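Local coordinates for protein oligogalacturonate lyase (Yersinia enterocolitica subsp. enterocolitica, PDB 3PE7) that cleaves oligogalacturonates by beta-elimination in the cytoplasm, probably with the help of a metal ion, and folds as a seven-bladed beta-propeller, at residues Q350-H355 with T368-G373. Residues are numbered along the deposited sequence; the frame is centred on the assembly and turned at random.
With MN (manganese (II) ion), chain B; ACT (acetate ion), chain E.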
ATOM      1  N   GLN A 350     -10.990  -1.234  -2.653  1.00 12.05           N
ATOM      2  CA  GLN A 350      -9.669  -0.632  -2.893  1.00 10.64           C
ATOM      3  C   GLN A 350      -9.322  -0.563  -4.365  1.00 10.15           C
ATOM      4  O   GLN A 350      -8.395   0.154  -4.755  1.00  9.79           O
ATOM      5  CB  GLN A 350      -8.562  -1.428  -2.164  1.00 10.17           C
ATOM      6  CG  GLN A 350      -8.571  -1.305  -0.629  1.00 11.05           C
ATOM      7  CD  GLN A 350      -8.233   0.080  -0.133  1.00 11.18           C
ATOM      8  OE1 GLN A 350      -7.261   0.714  -0.596  1.00  9.84           O
ATOM      9  NE2 GLN A 350      -9.023   0.572   0.835  1.00 11.80           N
ATOM     10  N   VAL A 351     -10.057  -1.316  -5.185  1.00  8.94           N
ATOM     11  CA  VAL A 351      -9.629  -1.541  -6.573  1.00  8.22           C
ATOM     12  C   VAL A 351      -9.518  -0.245  -7.416  1.00  8.71           C
ATOM     13  O   VAL A 351      -8.626  -0.132  -8.260  1.00  8.48           O
ATOM     14  CB  VAL A 351     -10.495  -2.617  -7.242  1.00  9.07           C
ATOM     15  CG1 VAL A 351     -11.913  -2.109  -7.528  1.00  8.50           C
ATOM     16  CG2 VAL A 351      -9.837  -3.132  -8.507  1.00  7.89           C
ATOM     17  N   THR A 352     -10.392   0.736  -7.157  1.00  7.90           N
ATOM     18  CA  THR A 352     -10.321   1.997  -7.897  1.00  8.69           C
ATOM     19  C   THR A 352      -9.474   3.056  -7.203  1.00  8.08           C
ATOM     20  O   THR A 352      -9.390   4.175  -7.698  1.00  8.82           O
ATOM     21  CB  THR A 352     -11.728   2.597  -8.165  1.00  7.78           C
ATOM     22  OG1 THR A 352     -12.481   2.602  -6.950  1.00  9.41           O
ATOM     23  CG2 THR A 352     -12.475   1.767  -9.232  1.00  9.67           C
ATOM     24  N   HIS A 353      -8.841   2.710  -6.069  1.00  7.78           N
ATOM     25  CA  HIS A 353      -7.921   3.654  -5.408  1.00  8.82           C
ATOM     26  C   HIS A 353      -6.686   3.892  -6.283  1.00  7.96           C
ATOM     27  O   HIS A 353      -6.046   2.940  -6.700  1.00  9.20           O
ATOM     28  CB  HIS A 353      -7.509   3.132  -4.033  1.00  7.93           C
ATOM     29  CG  HIS A 353      -8.588   3.242  -3.007  1.00  8.16           C
ATOM     30  ND1 HIS A 353      -8.331   3.215  -1.651  1.00  9.30           N
ATOM     31  CD2 HIS A 353      -9.929   3.391  -3.138  1.00  8.05           C
ATOM     32  CE1 HIS A 353      -9.471   3.349  -0.994  1.00  8.97           C
ATOM     33  NE2 HIS A 353     -10.452   3.466  -1.872  1.00 10.22           N
ATOM     34  N   PRO A 354      -6.355   5.165  -6.565  1.00  8.78           N
ATOM     35  CA  PRO A 354      -5.172   5.383  -7.417  1.00  7.23           C
ATOM     36  C   PRO A 354      -3.877   4.832  -6.813  1.00  7.48           C
ATOM     37  O   PRO A 354      -3.061   4.264  -7.541  1.00  7.56           O
ATOM     38  CB  PRO A 354      -5.119   6.908  -7.574  1.00  8.12           C
ATOM     39  CG  PRO A 354      -6.605   7.331  -7.443  1.00  8.22           C
ATOM     40  CD  PRO A 354      -7.161   6.396  -6.395  1.00  8.29           C
ATOM     41  N   HIS A 355      -3.701   4.981  -5.496  1.00  6.57           N
ATOM     42  CA  HIS A 355      -2.545   4.410  -4.782  1.00  6.97           C
ATOM     43  C   HIS A 355      -1.200   4.787  -5.450  1.00  7.05           C
ATOM     44  O   HIS A 355      -0.391   3.900  -5.767  1.00  7.44           O
ATOM     45  CB  HIS A 355      -2.693   2.866  -4.679  1.00  6.39           C
ATOM     46  CG  HIS A 355      -3.708   2.428  -3.666  1.00  7.50           C
ATOM     47  ND1 HIS A 355      -4.282   1.177  -3.681  1.00  8.25           N
ATOM     48  CD2 HIS A 355      -4.251   3.073  -2.607  1.00  8.45           C
ATOM     49  CE1 HIS A 355      -5.132   1.062  -2.675  1.00  9.37           C
ATOM     50  NE2 HIS A 355      -5.134   2.201  -2.008  1.00  7.91           N
ATOM     51  N   THR A 368      -3.692   3.458 -10.364  1.00  7.58           N
ATOM     52  CA  THR A 368      -4.916   2.870 -10.965  1.00  8.26           C
ATOM     53  C   THR A 368      -6.005   3.935 -11.183  1.00  8.11           C
ATOM     54  O   THR A 368      -6.176   4.847 -10.375  1.00  7.99           O
ATOM     55  CB  THR A 368      -5.526   1.765 -10.053  1.00  8.44           C
ATOM     56  OG1 THR A 368      -4.541   0.803  -9.692  1.00 11.32           O
ATOM     57  CG2 THR A 368      -6.669   1.031 -10.743  1.00  9.32           C
ATOM     58  N   SER A 369      -6.761   3.780 -12.267  1.00  7.54           N
ATOM     59  CA  SER A 369      -8.015   4.521 -12.427  1.00  7.70           C
ATOM     60  C   SER A 369      -8.954   3.721 -13.318  1.00  7.62           C
ATOM     61  O   SER A 369      -8.505   2.938 -14.144  1.00  7.99           O
ATOM     62  CB  SER A 369      -7.750   5.877 -13.072  1.00  7.88           C
ATOM     63  OG  SER A 369      -8.980   6.577 -13.232  1.00  7.40           O
ATOM     64  N   ASP A 370     -10.266   3.931 -13.122  1.00  7.70           N
ATOM     65  CA  ASP A 370     -11.283   3.393 -14.016  1.00  8.30           C
ATOM     66  C   ASP A 370     -11.855   4.434 -14.976  1.00  8.26           C
ATOM     67  O   ASP A 370     -12.945   4.236 -15.518  1.00  9.19           O
ATOM     68  CB  ASP A 370     -12.423   2.750 -13.202  1.00  7.04           C
ATOM     69  CG  ASP A 370     -13.249   3.768 -12.435  1.00  9.36           C
ATOM     70  OD1 ASP A 370     -14.361   3.399 -12.007  1.00 10.50           O
ATOM     71  OD2 ASP A 370     -12.796   4.915 -12.249  1.00  8.01           O
ATOM     72  N   VAL A 371     -11.130   5.539 -15.180  1.00  8.42           N
ATOM     73  CA  VAL A 371     -11.565   6.619 -16.070  1.00  9.34           C
ATOM     74  C   VAL A 371     -12.033   6.141 -17.457  1.00  9.56           C
ATOM     75  O   VAL A 371     -12.966   6.722 -18.022  1.00 10.57           O
ATOM     76  CB  VAL A 371     -10.469   7.729 -16.205  1.00  9.59           C
ATOM     77  CG1 VAL A 371      -9.153   7.162 -16.750  1.00 10.61           C
ATOM     78  CG2 VAL A 371     -10.964   8.917 -17.050  1.00 11.27           C
ATOM     79  N   HIS A 372     -11.413   5.087 -17.981  1.00  9.68           N
ATOM     80  CA  HIS A 372     -11.727   4.624 -19.334  1.00 10.53           C
ATOM     81  C   HIS A 372     -12.588   3.367 -19.401  1.00 11.02           C
ATOM     82  O   HIS A 372     -12.749   2.775 -20.480  1.00 11.40           O
ATOM     83  CB  HIS A 372     -10.430   4.453 -20.132  1.00 10.56           C
ATOM     84  CG  HIS A 372      -9.624   5.709 -20.218  1.00 10.45           C
ATOM     85  ND1 HIS A 372      -8.272   5.746 -19.942  1.00 10.11           N
ATOM     86  CD2 HIS A 372      -9.987   6.982 -20.509  1.00 10.62           C
ATOM     87  CE1 HIS A 372      -7.833   6.985 -20.080  1.00 10.54           C
ATOM     88  NE2 HIS A 372      -8.855   7.755 -20.421  1.00 11.44           N
ATOM     89  N   GLY A 373     -13.132   2.964 -18.254  1.00 11.03           N
ATOM     90  CA  GLY A 373     -14.037   1.817 -18.205  1.00 11.34           C
ATOM     91  C   GLY A 373     -13.847   1.035 -16.923  1.00 11.16           C
ATOM     92  O   GLY A 373     -14.374   1.396 -15.876  1.00 12.13           O
TER
HETATM   93 MN    MN B 389      -6.563   2.732  -0.551  1.00  7.45          MN
HETATM   94  C   ACT E 392      -6.314   2.608   1.933  1.00 19.53           C
HETATM   95  O   ACT E 392      -7.417   3.078   1.473  1.00 18.31           O
HETATM   96  OXT ACT E 392      -5.367   2.299   1.114  1.00 18.10           O
HETATM   97  CH3 ACT E 392      -6.139   2.406   3.400  1.00 20.49           C
HETATM   98  O   HOH W   1      -6.033   0.327  -7.300  1.00  8.60           O
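Thr368, near the end of strand 364-369, meets the backbone of the metal-binding loop at Pro354, His353 and Val351, and here the packing is tight. Its N-H bonds to Pro354 O (3.0 Å). Thr368 O is buried with no hydrogen-bond partner in the model; the C-H of Pro354 CA, 3.2 Å from it, is a weak substitute. Proline, with no N-H of its own, meets the threonine through its carbonyl, CA-H and ring CB. A chi1 of -52° sets Thr368 OG1 beside the backbone N and leaves CG2 anti to it, 3.4 Å from Val351 O. OG1 bonds to Arg35 N and to a water that bridges it to Val351 O and His353 O, so a branched, half-polar side chain suits this place. Farther along, contact thins to Thr352 CG2 crossing Asp370 OD1 at 3.7 Å; their polar ends turn elsewhere, Thr352 OG1 to Lys343 O and Asp370 OD1 to Ser341 OG. Beyond, the type I turn from Asp370 to Gly373 runs out to solvent.

The loop's other side carries the manganese, bound by Gln350 OE1, His353 ND1 and His355 NE2, with His287 and a bidentate acetate, probably from the crystallisation liquor, completing six coordinating atoms. Gln350 NE2 also donates to acetate O (3.0 Å). The protein supplies no carboxylate, so acetate is the one anionic ligand, consistent with a site accepting a uronate carboxylate.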